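Local coordinates for protein angiotensin-converting enzyme (Anopheles gambiae, PDB 6S1Y) that probably cleaves dipeptides from the carboxyl end of peptides as a zinc-dependent metallopeptidase of the angiotensin-converting enzyme family, at residues Gln220-Ala223 with Tyr224-Lys228; Leu393-Thr397 with Pro398-Lys402; Val416-Asn419 with Gln420-Arg423; Tyr575-Pro578 with Leu579-Trp582. All coordinates share one frame; numbering follows the deposited sequence.

Contact 1: residues Gln220-Ala223 with Tyr224-Lys228; sequences QLHA and YVRYK
His222 and Arg226, one helical turn apart, meet with the imidazole set almost upright on the guanidinium. The two planes stand 83° apart, and His222 CE1 lies over one face of the guanidinium, 3.7 Å from Arg226 NH1, toward the rim of the group. Both side chains leave the helix with CG anti to the backbone N (chi1 174° and 172°), and a bend at chi3 of Arg226 turns a face of the guanidinium to the imidazole edge. The polar ends are held from outside: Gly468 O takes the bond from His222 NE2, while Gly242, His593 and Gly595 offer their carbonyls to the guanidinium.

Packing is close on the side toward helix 414-429, where Val225 CG2 lies 3.4 Å from Leu221 O. At the edge of the guanidinium a single water, water 1, donates to Ala223 O at 2.8 Å and accepts from Arg226 NE at 2.9 Å. Ala223 O also receives Tyr227 N, so two donors share it. The looser side belongs to Tyr227, partly exposed, its CB 3.5 Å from Ala223 O.

Within helix 203-233, Leu221 and Val225 face helix 414-429, Gln220 and Tyr224 lean on helix 577-590, and His222 and Arg226 touch strand 244-245.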
loop_
_atom_site.group_PDB
_atom_site.type_symbol
_atom_site.label_atom_id
_atom_site.label_comp_id
_atom_site.label_asym_id
_atom_site.label_seq_id
_atom_site.Cartn_x
_atom_site.Cartn_y
_atom_site.Cartn_z
ATOM N N GLN A 220 6.762 20.884 -8.173
ATOM C CA GLN A 220 7.072 21.970 -7.258
ATOM C C GLN A 220 7.574 21.443 -5.917
ATOM O O GLN A 220 8.519 21.990 -5.347
ATOM C CB GLN A 220 5.841 22.861 -7.066
ATOM C CG GLN A 220 5.415 23.603 -8.339
ATOM C CD GLN A 220 6.480 24.564 -8.825
ATOM O OE1 GLN A 220 7.064 25.306 -8.039
ATOM N NE2 GLN A 220 6.741 24.545 -10.131
ATOM N N LEU A 221 6.972 20.377 -5.392
ATOM C CA LEU A 221 7.376 19.869 -4.078
ATOM C C LEU A 221 8.751 19.236 -4.154
ATOM O O LEU A 221 9.624 19.511 -3.322
ATOM C CB LEU A 221 6.364 18.844 -3.580
ATOM C CG LEU A 221 6.628 18.277 -2.188
ATOM C CD1 LEU A 221 6.664 19.407 -1.130
ATOM C CD2 LEU A 221 5.549 17.237 -1.811
ATOM N N HIS A 222 8.943 18.341 -5.138
ATOM C CA HIS A 222 10.259 17.810 -5.454
ATOM C C HIS A 222 11.310 18.904 -5.519
ATOM O O HIS A 222 12.425 18.736 -5.017
ATOM C CB HIS A 222 10.182 17.079 -6.794
ATOM C CG HIS A 222 11.498 16.612 -7.313
ATOM N ND1 HIS A 222 12.440 17.474 -7.822
ATOM C CD2 HIS A 222 12.027 15.370 -7.405
ATOM C CE1 HIS A 222 13.504 16.787 -8.184
ATOM N NE2 HIS A 222 13.276 15.507 -7.949
ATOM N N ALA A 223 10.982 20.033 -6.141
ATOM C CA ALA A 223 11.978 21.094 -6.300
ATOM C C ALA A 223 12.334 21.730 -4.962
ATOM O O ALA A 223 13.488 22.088 -4.722
ATOM C CB ALA A 223 11.457 22.145 -7.268
ATOM N N TYR A 224 11.355 21.892 -4.076
ATOM C CA TYR A 224 11.651 22.465 -2.764
ATOM C C TYR A 224 12.494 21.512 -1.927
ATOM O O TYR A 224 13.499 21.912 -1.336
ATOM C CB TYR A 224 10.354 22.819 -2.045
ATOM C CG TYR A 224 10.594 23.585 -0.756
ATOM C CD1 TYR A 224 10.801 24.951 -0.785
ATOM C CD2 TYR A 224 10.675 22.931 0.468
ATOM C CE1 TYR A 224 11.057 25.663 0.368
ATOM C CE2 TYR A 224 10.908 23.644 1.656
ATOM C CZ TYR A 224 11.103 25.007 1.596
ATOM O OH TYR A 224 11.347 25.721 2.732
ATOM N N VAL A 225 12.122 20.236 -1.893
ATOM C CA VAL A 225 12.896 19.256 -1.127
ATOM C C VAL A 225 14.336 19.228 -1.615
ATOM O O VAL A 225 15.283 19.260 -0.818
ATOM C CB VAL A 225 12.244 17.862 -1.219
ATOM C CG1 VAL A 225 13.116 16.787 -0.576
ATOM C CG2 VAL A 225 10.873 17.885 -0.560
ATOM N N ARG A 226 14.533 19.170 -2.928
ATOM C CA ARG A 226 15.886 19.146 -3.467
ATOM C C ARG A 226 16.667 20.390 -3.059
ATOM O O ARG A 226 17.843 20.302 -2.687
ATOM C CB ARG A 226 15.834 19.002 -4.984
ATOM C CG ARG A 226 17.179 19.157 -5.716
ATOM C CD ARG A 226 17.058 18.838 -7.202
ATOM N NE ARG A 226 16.221 19.784 -7.925
ATOM C CZ ARG A 226 15.874 19.642 -9.208
ATOM N NH1 ARG A 226 16.300 18.600 -9.883
ATOM N NH2 ARG A 226 15.096 20.549 -9.803
ATOM N N TYR A 227 16.031 21.560 -3.111
ATOM C CA TYR A 227 16.710 22.776 -2.689
ATOM C C TYR A 227 17.156 22.682 -1.232
ATOM O O TYR A 227 18.294 23.040 -0.898
ATOM C CB TYR A 227 15.786 23.971 -2.915
ATOM C CG TYR A 227 16.308 25.251 -2.323
ATOM C CD1 TYR A 227 16.027 25.606 -0.998
ATOM C CD2 TYR A 227 17.062 26.112 -3.083
ATOM C CE1 TYR A 227 16.519 26.784 -0.456
ATOM C CE2 TYR A 227 17.545 27.284 -2.571
ATOM C CZ TYR A 227 17.281 27.616 -1.268
ATOM O OH TYR A 227 17.796 28.778 -0.805
ATOM N N LYS A 228 16.272 22.198 -0.336
ATOM C CA LYS A 228 16.619 22.132 1.087
ATOM C C LYS A 228 17.668 21.057 1.357
ATOM O O LYS A 228 18.560 21.249 2.187
ATOM C CB LYS A 228 15.377 21.868 1.941
ATOM C CG LYS A 228 14.324 22.938 1.872
ATOM C CD LYS A 228 14.779 24.275 2.496
ATOM C CE LYS A 228 14.238 24.448 3.910
ATOM N NZ LYS A 228 14.702 25.728 4.483
HETATM O O HOH W 1 15.343 22.321 -6.852
#

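Contact 2: residues Leu393-Thr397 with Pro398-Lys402; sequences LSVST and PKHLK
Through Ser396 and Thr397 the chain passes from helix 381-395 into the short helix 398-403, whose first turn is closed by the bond from Leu401 N to Thr397 O at 3.2 Å. Thr397 is the N-cap. Its OG1 accepts from His400 N at 3.2 Å, with an N-H...O angle of 166°, and donates in turn to Ser394 O at 2.8 Å, nearly in line with that carbonyl. A chi1 of 62° places OG1 between the backbone N and the carbonyl carbon, where one hydroxyl can reach the end of one helix and the start of the next. Ser394 O also accepts from Thr397 N, so the last turn of the preceding helix is gripped twice at that oxygen.

His400 reaches back across the junction. Its CB lies 3.4 Å from Ser394 O, and CD2 of the ring comes to 3.8 Å from Val395 CA, while NE2 approaches Val395 CG2. The ring is held by Asp531, which accepts from ND1, and it meets Tyr533 edge-to-face. Leu401 fills the other part of the bend: CD2 sits 3.2 Å from Val395 O, and CD1 lies against Ser396 O. Pro398 begins the new helix, where its lack of an N-H costs no helical hydrogen bond.

The chemistry is that of an N-cap whose hydroxyl also donates to the preceding helix. Thr397 thereby satisfies polar groups on both helices and helps to hold the bend between them, while the carboxylate of Asp531 would probably favour the doubly protonated, cationic form of His400.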
loop_
_atom_site.group_PDB
_atom_site.type_symbol
_atom_site.label_atom_id
_atom_site.label_comp_id
_atom_site.label_asym_id
_atom_site.label_seq_id
_atom_site.Cartn_x
_atom_site.Cartn_y
_atom_site.Cartn_z
ATOM N N LEU A 393 -6.057 10.293 7.682
ATOM C CA LEU A 393 -6.201 11.709 7.321
ATOM C C LEU A 393 -6.778 12.531 8.475
ATOM O O LEU A 393 -6.331 13.651 8.722
ATOM C CB LEU A 393 -7.069 11.862 6.067
ATOM C CG LEU A 393 -6.358 11.518 4.747
ATOM C CD1 LEU A 393 -7.312 11.542 3.560
ATOM C CD2 LEU A 393 -5.225 12.474 4.473
ATOM N N SER A 394 -7.781 12.001 9.190
ATOM C CA SER A 394 -8.322 12.724 10.339
ATOM C C SER A 394 -7.321 12.733 11.490
ATOM O O SER A 394 -7.104 13.775 12.124
ATOM C CB SER A 394 -9.649 12.104 10.808
ATOM O OG SER A 394 -10.733 12.412 9.940
ATOM N N VAL A 395 -6.700 11.578 11.764
ATOM C CA VAL A 395 -5.777 11.460 12.883
ATOM C C VAL A 395 -4.607 12.410 12.730
ATOM O O VAL A 395 -4.002 12.828 13.722
ATOM C CB VAL A 395 -5.263 10.013 13.014
ATOM C CG1 VAL A 395 -4.121 9.984 13.994
ATOM C CG2 VAL A 395 -6.352 9.082 13.471
ATOM N N SER A 396 -4.250 12.752 11.486
ATOM C CA SER A 396 -3.061 13.552 11.269
ATOM C C SER A 396 -3.285 15.025 11.575
ATOM O O SER A 396 -2.309 15.747 11.788
ATOM C CB SER A 396 -2.576 13.374 9.833
ATOM O OG SER A 396 -3.452 14.001 8.907
ATOM N N THR A 397 -4.532 15.475 11.638
ATOM C CA THR A 397 -4.801 16.888 11.847
ATOM C C THR A 397 -4.312 17.343 13.218
ATOM O O THR A 397 -4.342 16.577 14.190
ATOM C CB THR A 397 -6.290 17.186 11.748
ATOM O OG1 THR A 397 -6.977 16.464 12.775
ATOM C CG2 THR A 397 -6.824 16.800 10.387
ATOM N N PRO A 398 -3.845 18.590 13.322
ATOM C CA PRO A 398 -3.588 19.157 14.651
ATOM C C PRO A 398 -4.789 19.060 15.578
ATOM O O PRO A 398 -4.629 18.752 16.761
ATOM C CB PRO A 398 -3.215 20.610 14.336
ATOM C CG PRO A 398 -2.677 20.572 12.967
ATOM C CD PRO A 398 -3.500 19.530 12.240
ATOM N N LYS A 399 -5.996 19.290 15.062
ATOM C CA LYS A 399 -7.206 19.169 15.873
ATOM C C LYS A 399 -7.244 17.842 16.632
ATOM O O LYS A 399 -7.333 17.819 17.862
ATOM C CB LYS A 399 -8.426 19.313 14.959
ATOM C CG LYS A 399 -9.755 19.082 15.616
ATOM C CD LYS A 399 -10.876 19.130 14.573
ATOM C CE LYS A 399 -11.055 20.536 14.008
ATOM N NZ LYS A 399 -11.940 20.535 12.804
ATOM N N HIS A 400 -7.159 16.720 15.910
ATOM C CA HIS A 400 -7.285 15.415 16.551
ATOM C C HIS A 400 -6.127 15.140 17.501
ATOM O O HIS A 400 -6.331 14.650 18.624
ATOM C CB HIS A 400 -7.369 14.321 15.490
ATOM C CG HIS A 400 -7.686 12.969 16.046
ATOM N ND1 HIS A 400 -8.980 12.521 16.214
ATOM C CD2 HIS A 400 -6.881 11.976 16.495
ATOM C CE1 HIS A 400 -8.958 11.305 16.736
ATOM N NE2 HIS A 400 -7.697 10.954 16.920
ATOM N N LEU A 401 -4.902 15.436 17.075
ATOM C CA LEU A 401 -3.752 15.162 17.926
ATOM C C LEU A 401 -3.816 15.960 19.216
ATOM O O LEU A 401 -3.265 15.537 20.235
ATOM C CB LEU A 401 -2.466 15.480 17.171
ATOM C CG LEU A 401 -2.293 14.684 15.872
ATOM C CD1 LEU A 401 -1.224 15.303 14.987
ATOM C CD2 LEU A 401 -1.984 13.211 16.212
ATOM N N LYS A 402 -4.454 17.132 19.184
ATOM C CA LYS A 402 -4.657 17.894 20.417
ATOM C C LYS A 402 -5.700 17.213 21.300
ATOM O O LYS A 402 -5.466 16.999 22.493
ATOM C CB LYS A 402 -5.048 19.338 20.085
ATOM C CG LYS A 402 -3.846 20.242 19.799
ATOM C CD LYS A 402 -4.192 21.730 19.871
ATOM C CE LYS A 402 -4.678 22.269 18.534
ATOM N NZ LYS A 402 -5.626 23.416 18.703
#

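Contact 3: residues Val416-Asn419 with Gln420-Arg423; sequences VKIN and QFYR
Over one face of the Phe421 ring lies Lys417 O, 3.1 Å from Phe421 CG and displaced toward the rim, while Ile418 CD1 approaches the same ring obliquely, 4.2 Å from Phe421 CD2. Pro578 and Leu579 of helix 577-590 also touch this side chain. The ring is folded back along its own helix: chi1 of -59° turns CG away from the carbonyl carbon and beside the backbone N, laying the phenyl against the preceding turn. Phe421 CZ reaches Lys417 CB at 4.2 Å.

The carbonyl beneath the ring has a second task, since Lys417 O accepts from Phe421 N at 2.8 Å with an N-H...O angle of 173°. The same residue therefore both binds this oxygen and lies over it. Neighbouring backbone bonds continue the ladder, among them Tyr422 N to Ile418 O at 2.7 Å. Alongside, Gln420 CB rests 3.4 Å from Lys417 O.

On other sides of the helix the polar ends bond to residues outside it. Asn419 is tied through OD1 to Thr265 and through ND2 to the carbonyls of Phe267 and Lys271, Tyr422 OH pairs with Thr264, and Arg423 forms a salt bridge with Asp262.

Such a division of labour implies that the phenyl probably shelters a backbone hydrogen bond from water on the side it covers, whereas the amide, phenol and guanidinium fasten this part of helix 414-429 to residues 262-271.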
loop_
_atom_site.group_PDB
_atom_site.type_symbol
_atom_site.label_atom_id
_atom_site.label_comp_id
_atom_site.label_asym_id
_atom_site.label_seq_id
_atom_site.Cartn_x
_atom_site.Cartn_y
_atom_site.Cartn_z
ATOM N N VAL A 416 2.788 27.802 10.752
ATOM C CA VAL A 416 2.428 26.493 11.273
ATOM C C VAL A 416 1.581 25.753 10.245
ATOM O O VAL A 416 1.764 24.552 10.011
ATOM C CB VAL A 416 1.717 26.632 12.632
ATOM C CG1 VAL A 416 1.319 25.273 13.164
ATOM C CG2 VAL A 416 2.627 27.346 13.623
ATOM N N LYS A 417 0.685 26.461 9.574
ATOM C CA LYS A 417 -0.139 25.781 8.583
ATOM C C LYS A 417 0.686 25.312 7.377
ATOM O O LYS A 417 0.410 24.228 6.836
ATOM C CB LYS A 417 -1.294 26.684 8.179
ATOM C CG LYS A 417 -2.471 26.521 9.130
ATOM C CD LYS A 417 -3.421 27.707 9.110
ATOM C CE LYS A 417 -3.925 28.029 7.716
ATOM N NZ LYS A 417 -5.161 28.889 7.785
ATOM N N ILE A 418 1.713 26.069 6.969
ATOM C CA ILE A 418 2.592 25.609 5.893
ATOM C C ILE A 418 3.375 24.365 6.336
ATOM O O ILE A 418 3.431 23.367 5.613
ATOM C CB ILE A 418 3.529 26.750 5.445
ATOM C CG1 ILE A 418 2.725 27.962 4.925
ATOM C CG2 ILE A 418 4.476 26.286 4.367
ATOM C CD1 ILE A 418 1.845 27.669 3.730
ATOM N N ASN A 419 3.974 24.395 7.538
ATOM C CA ASN A 419 4.650 23.203 8.043
ATOM C C ASN A 419 3.731 21.986 7.981
ATOM O O ASN A 419 4.173 20.872 7.660
ATOM C CB ASN A 419 5.120 23.370 9.489
ATOM C CG ASN A 419 6.367 24.216 9.621
ATOM O OD1 ASN A 419 7.106 24.414 8.654
ATOM N ND2 ASN A 419 6.618 24.720 10.829
ATOM N N GLN A 420 2.452 22.184 8.306
ATOM C CA GLN A 420 1.473 21.103 8.282
ATOM C C GLN A 420 1.203 20.630 6.861
ATOM O O GLN A 420 1.284 19.429 6.571
ATOM C CB GLN A 420 0.179 21.586 8.950
ATOM C CG GLN A 420 -0.975 20.588 8.909
ATOM C CD GLN A 420 -2.316 21.221 9.266
ATOM O OE1 GLN A 420 -2.388 22.351 9.773
ATOM N NE2 GLN A 420 -3.391 20.493 8.993
ATOM N N PHE A 421 0.876 21.559 5.957
ATOM C CA PHE A 421 0.653 21.193 4.557
ATOM C C PHE A 421 1.886 20.512 3.963
ATOM O O PHE A 421 1.780 19.570 3.164
ATOM C CB PHE A 421 0.317 22.440 3.722
ATOM C CG PHE A 421 -0.901 23.204 4.182
ATOM C CD1 PHE A 421 -1.915 22.594 4.914
ATOM C CD2 PHE A 421 -1.024 24.553 3.883
ATOM C CE1 PHE A 421 -3.044 23.335 5.353
ATOM C CE2 PHE A 421 -2.142 25.300 4.302
ATOM C CZ PHE A 421 -3.153 24.690 5.030
ATOM N N TYR A 422 3.069 21.013 4.311
ATOM C CA TYR A 422 4.309 20.449 3.796
ATOM C C TYR A 422 4.467 19.006 4.236
ATOM O O TYR A 422 4.672 18.112 3.408
ATOM C CB TYR A 422 5.485 21.286 4.277
ATOM C CG TYR A 422 6.812 20.796 3.813
ATOM C CD1 TYR A 422 7.205 20.958 2.469
ATOM C CD2 TYR A 422 7.692 20.159 4.689
ATOM C CE1 TYR A 422 8.436 20.504 2.023
ATOM C CE2 TYR A 422 8.939 19.719 4.257
ATOM C CZ TYR A 422 9.299 19.888 2.918
ATOM O OH TYR A 422 10.511 19.451 2.464
ATOM N N ARG A 423 4.373 18.757 5.538
ATOM C CA ARG A 423 4.446 17.390 6.022
ATOM C C ARG A 423 3.479 16.494 5.258
ATOM O O ARG A 423 3.854 15.406 4.803
ATOM C CB ARG A 423 4.148 17.333 7.524
ATOM C CG ARG A 423 4.058 15.878 8.042
ATOM C CD ARG A 423 4.001 15.779 9.558
ATOM N NE ARG A 423 5.321 16.008 10.137
ATOM C CZ ARG A 423 6.261 15.071 10.244
ATOM N NH1 ARG A 423 6.023 13.832 9.838
ATOM N NH2 ARG A 423 7.439 15.380 10.772
#

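Contact 4: residues Tyr575-Pro578 with Leu579-Trp582; sequences YFDP and LYQW
At the start of helix 577-590 the first turn is built on Phe576, the N-cap residue, whose O accepts from Tyr580 N at 3.0 Å. The next bond, Gln581 N to Asp577 O, is doubled by one between the side chains of the same two residues. Gln581 NE2 donates to Asp577 OD1 at 3.1 Å, on the syn side but 30° out of the carboxylate plane, while the oxygen stays almost within the amide plane. Carboxylate and amide are turned 44° against each other. The amide reaches back because Gln581 bends at chi2 (-57°), which also sets its CG 3.6 Å from Asp577 OD2. Asp577 OD1 lies in addition near the edge of the Tyr580 ring.

Two helices meet at this point, for helix 570-575 ends just before Phe576 and the new one begins at Asp577, with Pro578 in the first turn, where a residue without an N-H is readily accommodated. Water 2 bridges the junction: it donates to Tyr575 O and accepts from Leu579 N at 3.0 Å. Asn528 gives Tyr575 O a further donor.

On the buried side, Phe576 and Leu579 run side by side, pointing the same way, with Phe576 CD1 4.1 Å from Leu579 CD2. Tyr575 CD1 sits over the centre of one face of the Phe576 ring, and the Tyr575 ring itself meets Phe505 edge-to-face. Further round the helix, Tyr580 packs on Pro216, Leu217 and Gln220 of helix 203-233, and Trp582 reaches Pro266, Phe267 and a bound di(hydroxyethyl)ether molecule.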
loop_
_atom_site.group_PDB
_atom_site.type_symbol
_atom_site.label_atom_id
_atom_site.label_comp_id
_atom_site.label_asym_id
_atom_site.label_seq_id
_atom_site.Cartn_x
_atom_site.Cartn_y
_atom_site.Cartn_z
ATOM N N TYR A 575 -7.110 19.277 -1.720
ATOM C CA TYR A 575 -6.446 19.098 -0.434
ATOM C C TYR A 575 -5.091 19.783 -0.423
ATOM O O TYR A 575 -4.726 20.460 0.548
ATOM C CB TYR A 575 -6.298 17.593 -0.152
ATOM C CG TYR A 575 -5.726 17.238 1.198
ATOM C CD1 TYR A 575 -4.350 17.173 1.389
ATOM C CD2 TYR A 575 -6.554 16.929 2.263
ATOM C CE1 TYR A 575 -3.808 16.833 2.615
ATOM C CE2 TYR A 575 -6.024 16.589 3.514
ATOM C CZ TYR A 575 -4.639 16.541 3.674
ATOM O OH TYR A 575 -4.083 16.211 4.876
ATOM N N PHE A 576 -4.334 19.615 -1.507
ATOM C CA PHE A 576 -2.992 20.167 -1.635
ATOM C C PHE A 576 -2.942 21.489 -2.401
ATOM O O PHE A 576 -1.860 21.899 -2.818
ATOM C CB PHE A 576 -2.062 19.166 -2.328
ATOM C CG PHE A 576 -1.727 17.990 -1.486
ATOM C CD1 PHE A 576 -0.957 18.137 -0.360
ATOM C CD2 PHE A 576 -2.221 16.735 -1.798
ATOM C CE1 PHE A 576 -0.677 17.054 0.431
ATOM C CE2 PHE A 576 -1.942 15.649 -0.996
ATOM C CZ PHE A 576 -1.177 15.804 0.101
ATOM N N ASP A 577 -4.070 22.167 -2.605
ATOM C CA ASP A 577 -3.925 23.410 -3.361
ATOM C C ASP A 577 -3.208 24.483 -2.543
ATOM O O ASP A 577 -2.393 25.215 -3.106
ATOM C CB ASP A 577 -5.269 23.951 -3.853
ATOM C CG ASP A 577 -5.096 25.171 -4.767
ATOM O OD1 ASP A 577 -4.633 25.019 -5.929
ATOM O OD2 ASP A 577 -5.362 26.295 -4.287
ATOM N N PRO A 578 -3.485 24.642 -1.242
ATOM C CA PRO A 578 -2.745 25.674 -0.490
ATOM C C PRO A 578 -1.239 25.428 -0.489
ATOM O O PRO A 578 -0.448 26.378 -0.590
ATOM C CB PRO A 578 -3.354 25.593 0.921
ATOM C CG PRO A 578 -4.732 24.990 0.712
ATOM C CD PRO A 578 -4.557 24.017 -0.434
ATOM N N LEU A 579 -0.815 24.168 -0.407
ATOM C CA LEU A 579 0.607 23.875 -0.492
ATOM C C LEU A 579 1.143 24.219 -1.879
ATOM O O LEU A 579 2.204 24.841 -2.009
ATOM C CB LEU A 579 0.868 22.403 -0.170
ATOM C CG LEU A 579 2.327 21.949 -0.319
ATOM C CD1 LEU A 579 3.192 22.683 0.717
ATOM C CD2 LEU A 579 2.484 20.428 -0.176
ATOM N N TYR A 580 0.411 23.820 -2.924
ATOM C CA TYR A 580 0.822 24.106 -4.299
ATOM C C TYR A 580 1.038 25.593 -4.520
ATOM O O TYR A 580 2.024 25.983 -5.159
ATOM C CB TYR A 580 -0.239 23.588 -5.269
ATOM C CG TYR A 580 0.061 23.788 -6.739
ATOM C CD1 TYR A 580 1.312 23.503 -7.261
ATOM C CD2 TYR A 580 -0.934 24.217 -7.630
ATOM C CE1 TYR A 580 1.584 23.658 -8.624
ATOM C CE2 TYR A 580 -0.668 24.369 -9.006
ATOM C CZ TYR A 580 0.592 24.086 -9.493
ATOM O OH TYR A 580 0.858 24.249 -10.847
ATOM N N GLN A 581 0.119 26.438 -4.029
ATOM C CA GLN A 581 0.258 27.879 -4.225
ATOM C C GLN A 581 1.485 28.402 -3.491
ATOM O O GLN A 581 2.204 29.260 -4.003
ATOM C CB GLN A 581 -0.989 28.625 -3.762
ATOM C CG GLN A 581 -2.271 28.216 -4.445
ATOM C CD GLN A 581 -2.217 28.365 -5.976
ATOM O OE1 GLN A 581 -1.611 29.299 -6.512
ATOM N NE2 GLN A 581 -2.846 27.432 -6.678
ATOM N N TRP A 582 1.760 27.875 -2.305
ATOM C CA TRP A 582 2.901 28.362 -1.547
ATOM C C TRP A 582 4.208 27.967 -2.223
ATOM O O TRP A 582 5.118 28.786 -2.344
ATOM C CB TRP A 582 2.848 27.839 -0.116
ATOM C CG TRP A 582 3.885 28.453 0.740
ATOM C CD1 TRP A 582 3.812 29.646 1.396
ATOM C CD2 TRP A 582 5.181 27.915 1.023
ATOM N NE1 TRP A 582 4.971 29.868 2.095
ATOM C CE2 TRP A 582 5.833 28.826 1.867
ATOM C CE3 TRP A 582 5.838 26.747 0.658
ATOM C CZ2 TRP A 582 7.121 28.604 2.348
ATOM C CZ3 TRP A 582 7.104 26.525 1.146
ATOM C CH2 TRP A 582 7.731 27.448 1.984
HETATM O O HOH W 2 -2.272 21.947 1.086
#

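Overall arrangement
Three of the contacts form one cluster of helices. Contacts 3 and 4, with centres about 10 Å apart, mesh most intimately: Phe421 CE2 lies 3.6 Å from Pro578 CB, and Ile418 CD1 the same distance from Trp582 CD1. Contact 1 joins both, through Val225 CG2, 3.4 Å from Tyr422 OH, and through Gln220 CG against Tyr580 CE1. Contact 2 touches the cluster at its margin, where Pro398 CD comes 3.4 Å from Gln420 NE2 and Leu393 CD2 reaches Tyr575 OH; it stays about 13 Å from contact 1 between nearest atoms. Its helix 381-395 also carries the zinc ligand Glu385, and Val395 leans on helix 349-368, which supplies His357 and His361.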